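Local structure of Non-structural polyprotein (Sindbis virus, 4GUA) at residues A28-T33 with I61-M66; I78-H83 with R101-D106. The protein supplies, as the nsP2–nsP3 precursor of the alphavirus replication proteins, a cysteine protease that probably cleaves the polyprotein, together with macro and zinc-binding domains. One frame throughout, in Å; residues are numbered along the deposited sequence.

Contacts 1 and 2 lie in the nsP2 protease part of the polyprotein, a family C9 cysteine peptidase of the papain-like clan, and their centres are about 16 Å apart. They follow in series: the loop 28-33 after helix 16-27 meets the end of helix 52-64, and only then does the chain enter strand 78-83, which pairs with 102-103 in a three-stranded antiparallel sheet. Both involve the same two helices: I30, L32, I78 and L80 touch helix 16-27, while helix 52-64 supplies F63 and F64 and packs against L80 and Y103. Y105, its ring packing on A28 and F64, links the buried loop-helix contact to the sheet edge nearer the surface.

Contact 1. Residues A28-T33 with I61-M66; sequences AGIVLT and IKFFGM
I30 and F63 meet head-on between the loop that follows helix 16-27 and the last turn of helix 52-64, a loop packed against the end of a helix in the helical part of the papain-like protease domain. Helix 16-27 ends in a Schellman motif with G29 at positive phi, which turns the chain into the loop holding I30; helix 52-64 stops at G65, also at positive phi. The backbones stay well apart, the CA atoms of I30 and F63 being 8.6 Å from each other, and apolar side chains from both segments fill the interval without any hydrogen bond between them.

I30 takes two branches to the ring of F63. With CG1 anti to the carbonyl carbon (chi1 -62°), its chain runs on to CD1, which sits over one face in a CH-pi contact, 3.8 Å from the ring centroid and 18° off the normal. CG2 meets the far end of the same ring, 3.5 Å from F63 CZ. L32 adds its CD2 methyl at the edge, in the ring plane, 3.7 Å from F63 CZ, so the ring is touched on a face and at its rim.

F64 reaches the same methyl of I30 with the end of its ring. Its CZ lies 3.9 Å from I30 CD1, so that one methyl touches both phenylalanines, lying over a face of F63 and meeting F64 obliquely, and F63 CB stands over the centre of one face of the F64 ring. Y105 packs on both F64 and A28, while L25 of helix 16-27 backs I30 and L32, and W37 and L40 of helix 34-40 also pack on L32. The touching residues are all buried. At the end nearest helix 16-27, the contact finishes with the methyl of A28, whose CB meets the edge of the F64 ring at CZ, 4.0 Å away.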
ATOM      1  N   ALA A  28      -1.366 -30.704  -0.242  1.00 66.15           N
ATOM      2  CA  ALA A  28      -1.838 -30.305  -1.558  1.00 61.05           C
ATOM      3  C   ALA A  28      -1.380 -31.280  -2.629  1.00 58.68           C
ATOM      4  O   ALA A  28      -1.592 -31.045  -3.816  1.00 61.36           O
ATOM      5  CB  ALA A  28      -1.342 -28.906  -1.889  1.00 65.17           C
ATOM      6  N   GLY A  29      -0.718 -32.354  -2.218  1.00 56.25           N
ATOM      7  CA  GLY A  29      -0.227 -33.342  -3.162  1.00 55.73           C
ATOM      8  C   GLY A  29       1.103 -32.959  -3.783  1.00 56.28           C
ATOM      9  O   GLY A  29       1.585 -33.625  -4.702  1.00 55.68           O
ATOM     10  N   ILE A  30       1.702 -31.887  -3.276  1.00 57.84           N
ATOM     11  CA  ILE A  30       2.946 -31.368  -3.833  1.00 62.96           C
ATOM     12  C   ILE A  30       4.151 -31.933  -3.102  1.00 63.08           C
ATOM     13  O   ILE A  30       4.248 -31.841  -1.873  1.00 63.42           O
ATOM     14  CB  ILE A  30       3.009 -29.834  -3.725  1.00 63.38           C
ATOM     15  CG1 ILE A  30       1.878 -29.196  -4.533  1.00 62.37           C
ATOM     16  CG2 ILE A  30       4.363 -29.325  -4.195  1.00 56.99           C
ATOM     17  CD1 ILE A  30       1.730 -27.715  -4.298  1.00 62.38           C
ATOM     18  N   VAL A  31       5.058 -32.541  -3.859  1.00 60.68           N
ATOM     19  CA  VAL A  31       6.334 -32.973  -3.309  1.00 54.87           C
ATOM     20  C   VAL A  31       7.476 -32.514  -4.206  1.00 55.80           C
ATOM     21  O   VAL A  31       7.667 -33.066  -5.292  1.00 56.70           O
ATOM     22  CB  VAL A  31       6.362 -34.492  -3.198  1.00 46.26           C
ATOM     23  CG1 VAL A  31       7.675 -34.951  -2.650  1.00 45.23           C
ATOM     24  CG2 VAL A  31       5.244 -34.947  -2.301  1.00 47.52           C
ATOM     25  N   LEU A  32       8.270 -31.558  -3.723  1.00 61.77           N
ATOM     26  CA  LEU A  32       9.333 -30.943  -4.525  1.00 64.13           C
ATOM     27  C   LEU A  32      10.654 -31.696  -4.424  1.00 63.03           C
ATOM     28  O   LEU A  32      11.040 -32.152  -3.344  1.00 67.37           O
ATOM     29  CB  LEU A  32       9.565 -29.495  -4.088  1.00 63.95           C
ATOM     30  CG  LEU A  32       8.441 -28.491  -4.335  1.00 65.04           C
ATOM     31  CD1 LEU A  32       8.804 -27.127  -3.762  1.00 62.99           C
ATOM     32  CD2 LEU A  32       8.154 -28.382  -5.822  1.00 63.43           C
ATOM     33  N   THR A  33      11.336 -31.841  -5.555  1.00 53.89           N
ATOM     34  CA  THR A  33      12.684 -32.390  -5.546  1.00 55.75           C
ATOM     35  C   THR A  33      13.680 -31.273  -5.261  1.00 66.12           C
ATOM     36  O   THR A  33      13.305 -30.099  -5.196  1.00 73.73           O
ATOM     37  CB  THR A  33      13.046 -33.041  -6.895  1.00 50.75           C
ATOM     38  OG1 THR A  33      13.146 -32.037  -7.914  1.00 58.30           O
ATOM     39  CG2 THR A  33      12.001 -34.050  -7.289  1.00 49.02           C
ATOM     40  N   ILE A  61       1.434 -19.698  -6.049  1.00 50.57           N
ATOM     41  CA  ILE A  61       1.273 -19.072  -7.353  1.00 51.94           C
ATOM     42  C   ILE A  61       1.793 -19.989  -8.452  1.00 50.97           C
ATOM     43  O   ILE A  61       1.185 -20.119  -9.507  1.00 45.67           O
ATOM     44  CB  ILE A  61       2.031 -17.742  -7.459  1.00 53.00           C
ATOM     45  CG1 ILE A  61       1.507 -16.734  -6.439  1.00 48.29           C
ATOM     46  CG2 ILE A  61       1.905 -17.176  -8.876  1.00 53.11           C
ATOM     47  CD1 ILE A  61       2.261 -15.416  -6.461  1.00 43.78           C
ATOM     48  N   LYS A  62       2.928 -20.627  -8.204  1.00 52.73           N
ATOM     49  CA  LYS A  62       3.550 -21.457  -9.223  1.00 54.18           C
ATOM     50  C   LYS A  62       2.734 -22.696  -9.581  1.00 56.89           C
ATOM     51  O   LYS A  62       2.635 -23.038 -10.746  1.00 63.64           O
ATOM     52  CB  LYS A  62       4.964 -21.847  -8.797  1.00 55.06           C
ATOM     53  CG  LYS A  62       6.010 -20.799  -9.128  1.00 52.17           C
ATOM     54  CD  LYS A  62       6.123 -20.610 -10.640  1.00 49.40           C
ATOM     55  CE  LYS A  62       6.925 -19.392 -11.004  1.00 41.04           C
ATOM     56  NZ  LYS A  62       6.076 -18.188 -10.854  1.00 43.31           N
ATOM     57  N   PHE A  63       2.162 -23.373  -8.591  1.00 54.16           N
ATOM     58  CA  PHE A  63       1.355 -24.567  -8.861  1.00 55.82           C
ATOM     59  C   PHE A  63      -0.087 -24.276  -9.287  1.00 56.46           C
ATOM     60  O   PHE A  63      -0.593 -24.874 -10.228  1.00 63.06           O
ATOM     61  CB  PHE A  63       1.349 -25.502  -7.646  1.00 57.04           C
ATOM     62  CG  PHE A  63       2.555 -26.386  -7.561  1.00 58.72           C
ATOM     63  CD1 PHE A  63       3.699 -25.964  -6.908  1.00 63.12           C
ATOM     64  CD2 PHE A  63       2.553 -27.636  -8.155  1.00 53.95           C
ATOM     65  CE1 PHE A  63       4.814 -26.779  -6.839  1.00 61.96           C
ATOM     66  CE2 PHE A  63       3.664 -28.450  -8.093  1.00 51.11           C
ATOM     67  CZ  PHE A  63       4.797 -28.021  -7.436  1.00 55.54           C
ATOM     68  N   PHE A  64      -0.759 -23.407  -8.541  1.00 51.66           N
ATOM     69  CA  PHE A  64      -2.175 -23.123  -8.765  1.00 49.19           C
ATOM     70  C   PHE A  64      -2.499 -21.804  -9.492  1.00 54.66           C
ATOM     71  O   PHE A  64      -3.667 -21.474  -9.690  1.00 53.58           O
ATOM     72  CB  PHE A  64      -2.915 -23.211  -7.435  1.00 46.32           C
ATOM     73  CG  PHE A  64      -2.557 -24.439  -6.642  1.00 57.84           C
ATOM     74  CD1 PHE A  64      -2.771 -25.701  -7.167  1.00 58.11           C
ATOM     75  CD2 PHE A  64      -1.990 -24.333  -5.386  1.00 62.65           C
ATOM     76  CE1 PHE A  64      -2.437 -26.833  -6.456  1.00 55.17           C
ATOM     77  CE2 PHE A  64      -1.657 -25.465  -4.671  1.00 64.91           C
ATOM     78  CZ  PHE A  64      -1.883 -26.716  -5.209  1.00 60.33           C
ATOM     79  N   GLY A  65      -1.476 -21.049  -9.878  1.00 52.43           N
ATOM     80  CA  GLY A  65      -1.686 -19.779 -10.557  1.00 49.52           C
ATOM     81  C   GLY A  65      -2.442 -18.713  -9.772  1.00 51.79           C
ATOM     82  O   GLY A  65      -3.019 -17.797 -10.362  1.00 51.65           O
ATOM     83  N   MET A  66      -2.442 -18.826  -8.448  1.00 57.44           N
ATOM     84  CA  MET A  66      -3.048 -17.820  -7.579  1.00 55.58           C
ATOM     85  C   MET A  66      -2.235 -17.674  -6.297  1.00 55.75           C
ATOM     86  O   MET A  66      -1.509 -18.590  -5.906  1.00 54.56           O
ATOM     87  CB  MET A  66      -4.475 -18.208  -7.232  1.00 58.54           C
ATOM     88  CG  MET A  66      -5.445 -18.044  -8.390  1.00 70.19           C
ATOM     89  SD  MET A  66      -7.102 -18.624  -8.000  1.00 77.42           S
ATOM     90  CE  MET A  66      -6.677 -20.073  -7.057  1.00 61.22           C
TER

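Contact 2. Residues I78-H83 with R101-D106; sequences IPLTYH and RKYGYD. With SO4 (sulfate ion), chain D.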
ATOM      1  N   ILE A  78      -1.284 -27.742   9.650  1.00 62.41           N
ATOM      2  CA  ILE A  78       0.082 -27.828  10.099  1.00 58.90           C
ATOM      3  C   ILE A  78       0.583 -26.440  10.428  1.00 62.03           C
ATOM      4  O   ILE A  78       0.536 -25.544   9.591  1.00 62.09           O
ATOM      5  CB  ILE A  78       0.943 -28.436   9.005  1.00 56.15           C
ATOM      6  CG1 ILE A  78       0.320 -29.765   8.563  1.00 57.33           C
ATOM      7  CG2 ILE A  78       2.377 -28.594   9.487  1.00 55.01           C
ATOM      8  CD1 ILE A  78       0.922 -30.330   7.305  1.00 65.29           C
ATOM      9  N   PRO A  79       1.066 -26.253  11.654  1.00 60.52           N
ATOM     10  CA  PRO A  79       1.602 -24.941  12.013  1.00 59.67           C
ATOM     11  C   PRO A  79       2.886 -24.628  11.264  1.00 54.94           C
ATOM     12  O   PRO A  79       3.694 -25.515  10.989  1.00 50.89           O
ATOM     13  CB  PRO A  79       1.852 -25.065  13.522  1.00 58.31           C
ATOM     14  CG  PRO A  79       1.963 -26.494  13.769  1.00 52.17           C
ATOM     15  CD  PRO A  79       1.074 -27.181  12.791  1.00 52.00           C
ATOM     16  N   LEU A  80       3.027 -23.371  10.871  1.00 60.47           N
ATOM     17  CA  LEU A  80       4.277 -22.880  10.330  1.00 56.79           C
ATOM     18  C   LEU A  80       4.771 -21.825  11.291  1.00 61.28           C
ATOM     19  O   LEU A  80       4.230 -20.723  11.346  1.00 60.19           O
ATOM     20  CB  LEU A  80       4.074 -22.287   8.943  1.00 57.54           C
ATOM     21  CG  LEU A  80       5.354 -21.830   8.242  1.00 61.11           C
ATOM     22  CD1 LEU A  80       6.365 -22.976   8.141  1.00 59.10           C
ATOM     23  CD2 LEU A  80       5.018 -21.262   6.863  1.00 56.09           C
ATOM     24  N   THR A  81       5.838 -22.161  12.009  1.00 59.07           N
ATOM     25  CA  THR A  81       6.248 -21.409  13.182  1.00 55.47           C
ATOM     26  C   THR A  81       7.668 -20.883  13.055  1.00 60.63           C
ATOM     27  O   THR A  81       8.625 -21.640  12.817  1.00 54.12           O
ATOM     28  CB  THR A  81       6.158 -22.281  14.445  1.00 54.87           C
ATOM     29  OG1 THR A  81       4.828 -22.793  14.577  1.00 60.93           O
ATOM     30  CG2 THR A  81       6.520 -21.479  15.679  1.00 48.85           C
ATOM     31  N   TYR A  82       7.783 -19.572  13.229  1.00 64.51           N
ATOM     32  CA  TYR A  82       9.064 -18.897  13.219  1.00 60.29           C
ATOM     33  C   TYR A  82       9.535 -18.750  14.650  1.00 65.31           C
ATOM     34  O   TYR A  82       8.780 -18.293  15.508  1.00 69.73           O
ATOM     35  CB  TYR A  82       8.914 -17.513  12.598  1.00 57.93           C
ATOM     36  CG  TYR A  82      10.199 -16.719  12.529  1.00 59.48           C
ATOM     37  CD1 TYR A  82      11.216 -17.070  11.644  1.00 57.68           C
ATOM     38  CD2 TYR A  82      10.407 -15.629  13.372  1.00 55.20           C
ATOM     39  CE1 TYR A  82      12.394 -16.346  11.586  1.00 55.56           C
ATOM     40  CE2 TYR A  82      11.586 -14.899  13.323  1.00 54.40           C
ATOM     41  CZ  TYR A  82      12.576 -15.261  12.428  1.00 54.79           C
ATOM     42  OH  TYR A  82      13.746 -14.535  12.373  1.00 55.42           O
ATOM     43  N   HIS A  83      10.784 -19.121  14.903  1.00 64.78           N
ATOM     44  CA  HIS A  83      11.381 -18.962  16.222  1.00 61.29           C
ATOM     45  C   HIS A  83      12.538 -17.980  16.211  1.00 60.66           C
ATOM     46  O   HIS A  83      13.567 -18.253  15.604  1.00 63.72           O
ATOM     47  CB  HIS A  83      11.875 -20.302  16.758  1.00 60.38           C
ATOM     48  CG  HIS A  83      10.787 -21.304  16.965  1.00 60.16           C
ATOM     49  ND1 HIS A  83      10.025 -21.341  18.111  1.00 60.59           N
ATOM     50  CD2 HIS A  83      10.346 -22.318  16.183  1.00 62.31           C
ATOM     51  CE1 HIS A  83       9.148 -22.326  18.021  1.00 67.47           C
ATOM     52  NE2 HIS A  83       9.323 -22.934  16.861  1.00 68.09           N
ATOM     53  N   ARG A 101      -0.380 -19.898  13.954  1.00 74.95           N
ATOM     54  CA  ARG A 101      -0.300 -19.771  12.500  1.00 70.83           C
ATOM     55  C   ARG A 101      -0.186 -21.151  11.858  1.00 68.99           C
ATOM     56  O   ARG A 101       0.809 -21.854  12.048  1.00 68.79           O
ATOM     57  CB  ARG A 101       0.889 -18.914  12.065  1.00 70.32           C
ATOM     58  CG  ARG A 101       0.855 -17.470  12.516  1.00 73.59           C
ATOM     59  CD  ARG A 101       2.075 -16.729  11.968  1.00 82.49           C
ATOM     60  NE  ARG A 101       2.324 -15.444  12.620  1.00 85.16           N
ATOM     61  CZ  ARG A 101       2.794 -15.307  13.859  1.00 85.16           C
ATOM     62  NH1 ARG A 101       3.049 -16.373  14.616  1.00 79.25           N
ATOM     63  NH2 ARG A 101       2.995 -14.095  14.358  1.00 84.50           N
ATOM     64  N   LYS A 102      -1.211 -21.525  11.095  1.00 67.65           N
ATOM     65  CA  LYS A 102      -1.268 -22.839  10.464  1.00 63.95           C
ATOM     66  C   LYS A 102      -1.646 -22.729   8.988  1.00 62.93           C
ATOM     67  O   LYS A 102      -2.264 -21.750   8.560  1.00 66.10           O
ATOM     68  CB  LYS A 102      -2.284 -23.721  11.191  1.00 62.16           C
ATOM     69  CG  LYS A 102      -2.121 -23.728  12.703  1.00 66.33           C
ATOM     70  CD  LYS A 102      -2.971 -24.803  13.355  1.00 69.79           C
ATOM     71  CE  LYS A 102      -2.879 -24.740  14.862  1.00 69.35           C
ATOM     72  NZ  LYS A 102      -3.790 -25.717  15.496  1.00 73.96           N
ATOM     73  N   TYR A 103      -1.281 -23.747   8.217  1.00 62.88           N
ATOM     74  CA  TYR A 103      -1.565 -23.769   6.791  1.00 64.90           C
ATOM     75  C   TYR A 103      -1.861 -25.195   6.343  1.00 69.17           C
ATOM     76  O   TYR A 103      -1.463 -26.157   6.994  1.00 70.68           O
ATOM     77  CB  TYR A 103      -0.369 -23.226   6.002  1.00 61.98           C
ATOM     78  CG  TYR A 103      -0.024 -21.788   6.330  1.00 67.47           C
ATOM     79  CD1 TYR A 103       0.839 -21.479   7.374  1.00 73.79           C
ATOM     80  CD2 TYR A 103      -0.564 -20.745   5.606  1.00 69.11           C
ATOM     81  CE1 TYR A 103       1.149 -20.165   7.682  1.00 74.20           C
ATOM     82  CE2 TYR A 103      -0.257 -19.435   5.903  1.00 69.95           C
ATOM     83  CZ  TYR A 103       0.597 -19.147   6.938  1.00 75.64           C
ATOM     84  OH  TYR A 103       0.896 -17.831   7.224  1.00 83.20           O
ATOM     85  N   GLY A 104      -2.594 -25.320   5.244  1.00 66.92           N
ATOM     86  CA  GLY A 104      -2.783 -26.593   4.580  1.00 61.43           C
ATOM     87  C   GLY A 104      -3.754 -26.440   3.427  1.00 56.65           C
ATOM     88  O   GLY A 104      -4.603 -25.548   3.433  1.00 49.78           O
ATOM     89  N   TYR A 105      -3.682 -27.361   2.475  1.00 56.25           N
ATOM     90  CA  TYR A 105      -4.494 -27.270   1.275  1.00 54.68           C
ATOM     91  C   TYR A 105      -5.957 -27.363   1.653  1.00 60.02           C
ATOM     92  O   TYR A 105      -6.351 -28.253   2.393  1.00 69.43           O
ATOM     93  CB  TYR A 105      -4.131 -28.392   0.316  1.00 55.58           C
ATOM     94  CG  TYR A 105      -4.766 -28.265  -1.044  1.00 61.89           C
ATOM     95  CD1 TYR A 105      -4.310 -27.322  -1.957  1.00 64.31           C
ATOM     96  CD2 TYR A 105      -5.806 -29.100  -1.426  1.00 67.20           C
ATOM     97  CE1 TYR A 105      -4.882 -27.210  -3.211  1.00 67.80           C
ATOM     98  CE2 TYR A 105      -6.383 -28.998  -2.677  1.00 70.90           C
ATOM     99  CZ  TYR A 105      -5.918 -28.054  -3.565  1.00 71.83           C
ATOM    100  OH  TYR A 105      -6.496 -27.956  -4.809  1.00 76.44           O
ATOM    101  N   ASP A 106      -6.769 -26.467   1.112  1.00 63.30           N
ATOM    102  CA  ASP A 106      -8.190 -26.453   1.423  1.00 65.25           C
ATOM    103  C   ASP A 106      -9.009 -26.928   0.225  1.00 62.99           C
ATOM    104  O   ASP A 106      -9.156 -26.214  -0.766  1.00 61.26           O
ATOM    105  CB  ASP A 106      -8.597 -25.036   1.827  1.00 65.37           C
ATOM    106  CG  ASP A 106     -10.012 -24.956   2.323  1.00 63.45           C
ATOM    107  OD1 ASP A 106     -10.836 -25.798   1.907  1.00 60.50           O
ATOM    108  OD2 ASP A 106     -10.293 -24.055   3.140  1.00 64.43           O
TER
HETATM  109  S   SO4 D1701      -3.392 -17.892  10.485  1.00109.28           S
HETATM  110  O1  SO4 D1701      -4.728 -17.301  10.425  1.00113.50           O
HETATM  111  O2  SO4 D1701      -3.364 -18.951  11.490  1.00103.34           O
HETATM  112  O3  SO4 D1701      -3.026 -18.472   9.190  1.00102.38           O
HETATM  113  O4  SO4 D1701      -2.467 -16.827  10.863  1.00108.61           O
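L80 and Y103 pack beside a short antiparallel pairing, on the side facing helices 16-27 and 52-64; strand 102-103 forms one border of the three-stranded sheet and 78-83 its middle strand. I78 and Y103 form the hydrogen-bonded pair: I78 N reaches Y103 O at 3.1 Å, and Y103 N returns to I78 O at 2.9 Å. Next comes the non-hydrogen-bonded pair of P79 and K102, a position where the proline's missing N-H costs this pairing nothing. L80 N then bonds to R101 O at 2.9 Å.

Following L80 outward, CB lies 3.7 Å from Y103 CD1, at an oblique angle to the ring. CG, anti to the backbone N (chi1 -176°), carries the methyls onward; CD2 swings back to Y103 CE1 at 4.1 Å, while CD1 turns away from this ring. A20 and L21 of helix 16-27, A52 of helix 52-64 and W94 of strand 93-95 also touch the leucine. On the opposite strand, Y103 rests on I53 and L56 of helix 52-64.

Outside the pairing, a sulfate, probably from the crystallisation liquor, accepts a weak hydrogen bond from K102 N at its O2 and is also hydrogen-bonded to Q76 NE2. R101 points its guanidinium to E517, a salt bridge into the nsP3 zinc-binding region. Backbone bonds thus fix the strand register, while apolar side chains tie the sheet to the helices.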